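Local coordinates for protein HhaI Restriction Endonuclease (Haemophilus parahaemolyticus, PDB 6UKF) that is a restriction endonuclease that binds its cognate DNA site and probably hydrolyses the phosphodiester backbone with the help of divalent metal ions, at residues A[167-172]-A[186-191]. Numbering follows the deposited sequence.
Sequences KSLPDF and RGLELH. With EDO (1,2-ethanediol), chain H; nucleotides of chain B.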
ATOM      1  N   LYS A 167      -0.400   6.440 -27.918  1.00 25.40           N
ATOM      2  CA  LYS A 167      -0.552   5.196 -28.664  1.00 26.05           C
ATOM      3  C   LYS A 167      -1.943   4.601 -28.486  1.00 24.76           C
ATOM      4  O   LYS A 167      -2.477   3.989 -29.417  1.00 27.58           O
ATOM      5  CB  LYS A 167       0.516   4.191 -28.230  1.00 27.03           C
ATOM      6  CG  LYS A 167       0.423   2.840 -28.925  1.00 29.82           C
ATOM      7  CD  LYS A 167       1.500   1.885 -28.430  1.00 31.13           C
ATOM      8  N   SER A 168      -2.549   4.775 -27.312  1.00 21.67           N
ATOM      9  CA  SER A 168      -3.858   4.205 -27.026  1.00 21.59           C
ATOM     10  C   SER A 168      -5.006   5.154 -27.336  1.00 19.79           C
ATOM     11  O   SER A 168      -6.168   4.742 -27.253  1.00 19.40           O
ATOM     12  CB  SER A 168      -3.941   3.807 -25.549  1.00 23.87           C
ATOM     13  OG  SER A 168      -2.834   3.009 -25.176  1.00 26.05           O
ATOM     14  N   LEU A 169      -4.715   6.406 -27.688  1.00 19.56           N
ATOM     15  CA  LEU A 169      -5.780   7.386 -27.896  1.00 20.09           C
ATOM     16  C   LEU A 169      -6.755   6.970 -28.989  1.00 20.94           C
ATOM     17  O   LEU A 169      -7.974   7.085 -28.773  1.00 20.96           O
ATOM     18  CB  LEU A 169      -5.160   8.767 -28.139  1.00 20.81           C
ATOM     19  CG  LEU A 169      -6.120   9.945 -28.310  1.00 22.42           C
ATOM     20  CD1 LEU A 169      -7.065  10.055 -27.130  1.00 24.24           C
ATOM     21  CD2 LEU A 169      -5.348  11.237 -28.484  1.00 25.50           C
ATOM     22  N   PRO A 170      -6.316   6.500 -30.161  1.00 23.18           N
ATOM     23  CA  PRO A 170      -7.294   6.030 -31.160  1.00 24.54           C
ATOM     24  C   PRO A 170      -8.225   4.948 -30.638  1.00 22.97           C
ATOM     25  O   PRO A 170      -9.440   5.020 -30.863  1.00 23.95           O
ATOM     26  CB  PRO A 170      -6.405   5.542 -32.313  1.00 26.39           C
ATOM     27  CG  PRO A 170      -5.143   6.301 -32.160  1.00 27.89           C
ATOM     28  CD  PRO A 170      -4.941   6.478 -30.688  1.00 25.97           C
ATOM     29  N   ASP A 171      -7.688   3.935 -29.951  1.00 22.51           N
ATOM     30  CA  ASP A 171      -8.551   2.896 -29.400  1.00 22.18           C
ATOM     31  C   ASP A 171      -9.551   3.479 -28.414  1.00 19.71           C
ATOM     32  O   ASP A 171     -10.706   3.041 -28.358  1.00 19.82           O
ATOM     33  CB  ASP A 171      -7.724   1.806 -28.720  1.00 28.25           C
ATOM     34  CG  ASP A 171      -7.063   0.871 -29.709  1.00 33.37           C
ATOM     35  OD1 ASP A 171      -6.062   0.224 -29.339  1.00 34.76           O
ATOM     36  OD2 ASP A 171      -7.535   0.793 -30.862  1.00 35.91           O
ATOM     37  N   PHE A 172      -9.130   4.466 -27.621  1.00 17.15           N
ATOM     38  CA  PHE A 172     -10.048   5.045 -26.649  1.00 16.01           C
ATOM     39  C   PHE A 172     -11.152   5.841 -27.336  1.00 14.66           C
ATOM     40  O   PHE A 172     -12.326   5.729 -26.969  1.00 15.48           O
ATOM     41  CB  PHE A 172      -9.309   5.917 -25.639  1.00 16.70           C
ATOM     42  CG  PHE A 172     -10.216   6.504 -24.604  1.00 16.01           C
ATOM     43  CD1 PHE A 172     -10.905   5.677 -23.735  1.00 15.32           C
ATOM     44  CD2 PHE A 172     -10.408   7.872 -24.517  1.00 17.42           C
ATOM     45  CE1 PHE A 172     -11.760   6.198 -22.787  1.00 16.72           C
ATOM     46  CE2 PHE A 172     -11.263   8.402 -23.567  1.00 18.32           C
ATOM     47  CZ  PHE A 172     -11.940   7.562 -22.701  1.00 16.75           C
ATOM     48  N   ARG A 186      -9.173  16.960 -25.643  1.00 28.26           N
ATOM     49  CA  ARG A 186      -8.178  18.026 -25.688  1.00 28.76           C
ATOM     50  C   ARG A 186      -6.861  17.346 -25.326  1.00 28.93           C
ATOM     51  O   ARG A 186      -6.534  17.193 -24.147  1.00 27.87           O
ATOM     52  CB  ARG A 186      -8.525  19.141 -24.712  1.00 29.95           C
ATOM     53  N   GLY A 187      -6.112  16.925 -26.341  1.00 28.51           N
ATOM     54  CA  GLY A 187      -4.979  16.055 -26.079  1.00 27.21           C
ATOM     55  C   GLY A 187      -5.471  14.737 -25.513  1.00 25.54           C
ATOM     56  O   GLY A 187      -6.340  14.073 -26.088  1.00 26.82           O
ATOM     57  N   LEU A 188      -4.918  14.349 -24.367  1.00 24.86           N
ATOM     58  CA  LEU A 188      -5.337  13.139 -23.675  1.00 22.96           C
ATOM     59  C   LEU A 188      -6.434  13.394 -22.649  1.00 22.47           C
ATOM     60  O   LEU A 188      -6.895  12.443 -22.010  1.00 23.89           O
ATOM     61  CB  LEU A 188      -4.134  12.484 -22.993  1.00 23.77           C
ATOM     62  CG  LEU A 188      -3.040  12.029 -23.962  1.00 23.93           C
ATOM     63  CD1 LEU A 188      -1.797  11.601 -23.205  1.00 23.90           C
ATOM     64  CD2 LEU A 188      -3.553  10.900 -24.846  1.00 25.78           C
ATOM     65  N   GLU A 189      -6.859  14.644 -22.479  1.00 23.92           N
ATOM     66  CA  GLU A 189      -7.932  14.981 -21.556  1.00 24.62           C
ATOM     67  C   GLU A 189      -9.277  14.810 -22.248  1.00 22.09           C
ATOM     68  O   GLU A 189      -9.448  15.192 -23.410  1.00 24.44           O
ATOM     69  CB  GLU A 189      -7.786  16.424 -21.070  1.00 27.46           C
ATOM     70  N   LEU A 190     -10.228  14.236 -21.524  1.00 20.14           N
ATOM     71  CA  LEU A 190     -11.551  13.938 -22.051  1.00 18.18           C
ATOM     72  C   LEU A 190     -12.551  14.958 -21.529  1.00 17.68           C
ATOM     73  O   LEU A 190     -12.553  15.289 -20.340  1.00 20.49           O
ATOM     74  CB  LEU A 190     -11.977  12.535 -21.615  1.00 17.10           C
ATOM     75  CG  LEU A 190     -13.407  12.095 -21.927  1.00 16.84           C
ATOM     76  CD1 LEU A 190     -13.641  12.061 -23.423  1.00 17.97           C
ATOM     77  CD2 LEU A 190     -13.686  10.737 -21.305  1.00 17.37           C
ATOM     78  N   HIS A 191     -13.398  15.454 -22.427  1.00 15.98           N
ATOM     79  CA  HIS A 191     -14.457  16.391 -22.081  1.00 16.70           C
ATOM     80  C   HIS A 191     -15.789  15.814 -22.533  1.00 15.04           C
ATOM     81  O   HIS A 191     -15.905  15.318 -23.658  1.00 18.05           O
ATOM     82  CB  HIS A 191     -14.227  17.753 -22.734  1.00 20.16           C
ATOM     83  CG  HIS A 191     -13.111  18.533 -22.114  1.00 24.72           C
ATOM     84  ND1 HIS A 191     -11.795  18.375 -22.489  1.00 28.60           N
ATOM     85  CD2 HIS A 191     -13.114  19.469 -21.136  1.00 27.30           C
ATOM     86  CE1 HIS A 191     -11.035  19.185 -21.773  1.00 28.50           C
ATOM     87  NE2 HIS A 191     -11.812  19.860 -20.945  1.00 30.04           N
TER
HETATM   88  C1  EDO H 705      -4.183  10.625 -18.664  0.64 24.14           C
HETATM   89  O1  EDO H 705      -4.630   9.842 -17.551  0.64 21.84           O
HETATM   90  C2  EDO H 705      -5.114  11.821 -18.841  0.64 23.10           C
HETATM   91  O2  EDO H 705      -6.397  11.366 -19.282  0.64 22.91           O
ATOM     92  P    DC B   2       3.279   6.706 -25.560  1.00 39.25           P
ATOM     93  OP1  DC B   2       2.327   6.806 -26.689  1.00 40.27           O
ATOM     94  OP2  DC B   2       3.062   7.512 -24.336  1.00 40.00           O
ATOM     95  O5'  DC B   2       3.402   5.164 -25.155  1.00 40.92           O
ATOM     96  C5'  DC B   2       3.721   4.195 -26.149  1.00 42.59           C
ATOM     97  C4'  DC B   2       4.003   2.842 -25.519  1.00 43.26           C
ATOM     98  O4'  DC B   2       5.212   2.913 -24.726  1.00 43.39           O
ATOM     99  C3'  DC B   2       2.905   2.330 -24.581  1.00 44.20           C
ATOM    100  O3'  DC B   2       2.436   1.066 -25.049  1.00 44.33           O
ATOM    101  C2'  DC B   2       3.576   2.241 -23.204  1.00 43.92           C
ATOM    102  C1'  DC B   2       5.052   2.134 -23.560  1.00 43.20           C
ATOM    103  N1   DC B   2       5.991   2.642 -22.517  1.00 42.08           N
ATOM    104  C2   DC B   2       6.996   1.795 -22.022  1.00 41.45           C
ATOM    105  O2   DC B   2       7.080   0.637 -22.451  1.00 41.75           O
ATOM    106  N3   DC B   2       7.847   2.271 -21.081  1.00 41.01           N
ATOM    107  C4   DC B   2       7.729   3.524 -20.644  1.00 41.00           C
ATOM    108  N4   DC B   2       8.594   3.946 -19.717  1.00 43.07           N
ATOM    109  C5   DC B   2       6.719   4.401 -21.138  1.00 41.15           C
ATOM    110  C6   DC B   2       5.883   3.924 -22.066  1.00 41.55           C
TER
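F172 and L190 meet with the ring presenting its edge: L190 CD2 lies in the ring plane, 3.9 Å from F172 CZ, and the two side chains cross at about a right angle. One helical turn earlier, L169 makes the second apolar contact, its CD2 standing 4.1 Å from L188 CD2. Separately, L169 CD2 makes a van der Waals approach to the backbone carbonyl G187 O (3.8 Å). Both helix residues carry CG anti to the backbone N (chi1 -177° in L169, -179° in F172), which turns each chain toward the hairpin; L169 then touches through CD2 and F172 through CZ. No hydrogen bond joins the segments, and 175 Å² is buried in all, a modest hydrophobic join.

The hairpin end is shaped by a type II' turn from R186 to E189, closed by E189 N to R186 O at 3.1 Å; G187 takes the positive phi (64°) this turn requires. A 1,2-ethanediol, probably from crystallisation, donates a hydrogen bond from O2 to L188 O (3.0 Å). K167 N hydrogen-bonds to OP1 of nucleotide DC2 of chain B (3.0 Å), placing this segment's start against the DNA backbone.

Further out, F208 stacks edge-to-face on F172, while M185 touches L169 and L190. The contact thus joins the N-terminal part of helix 169-179 to the hairpin 184-191, beside strands 207-212 and 217-221, whose I210 and V219 pack against F172 and L190.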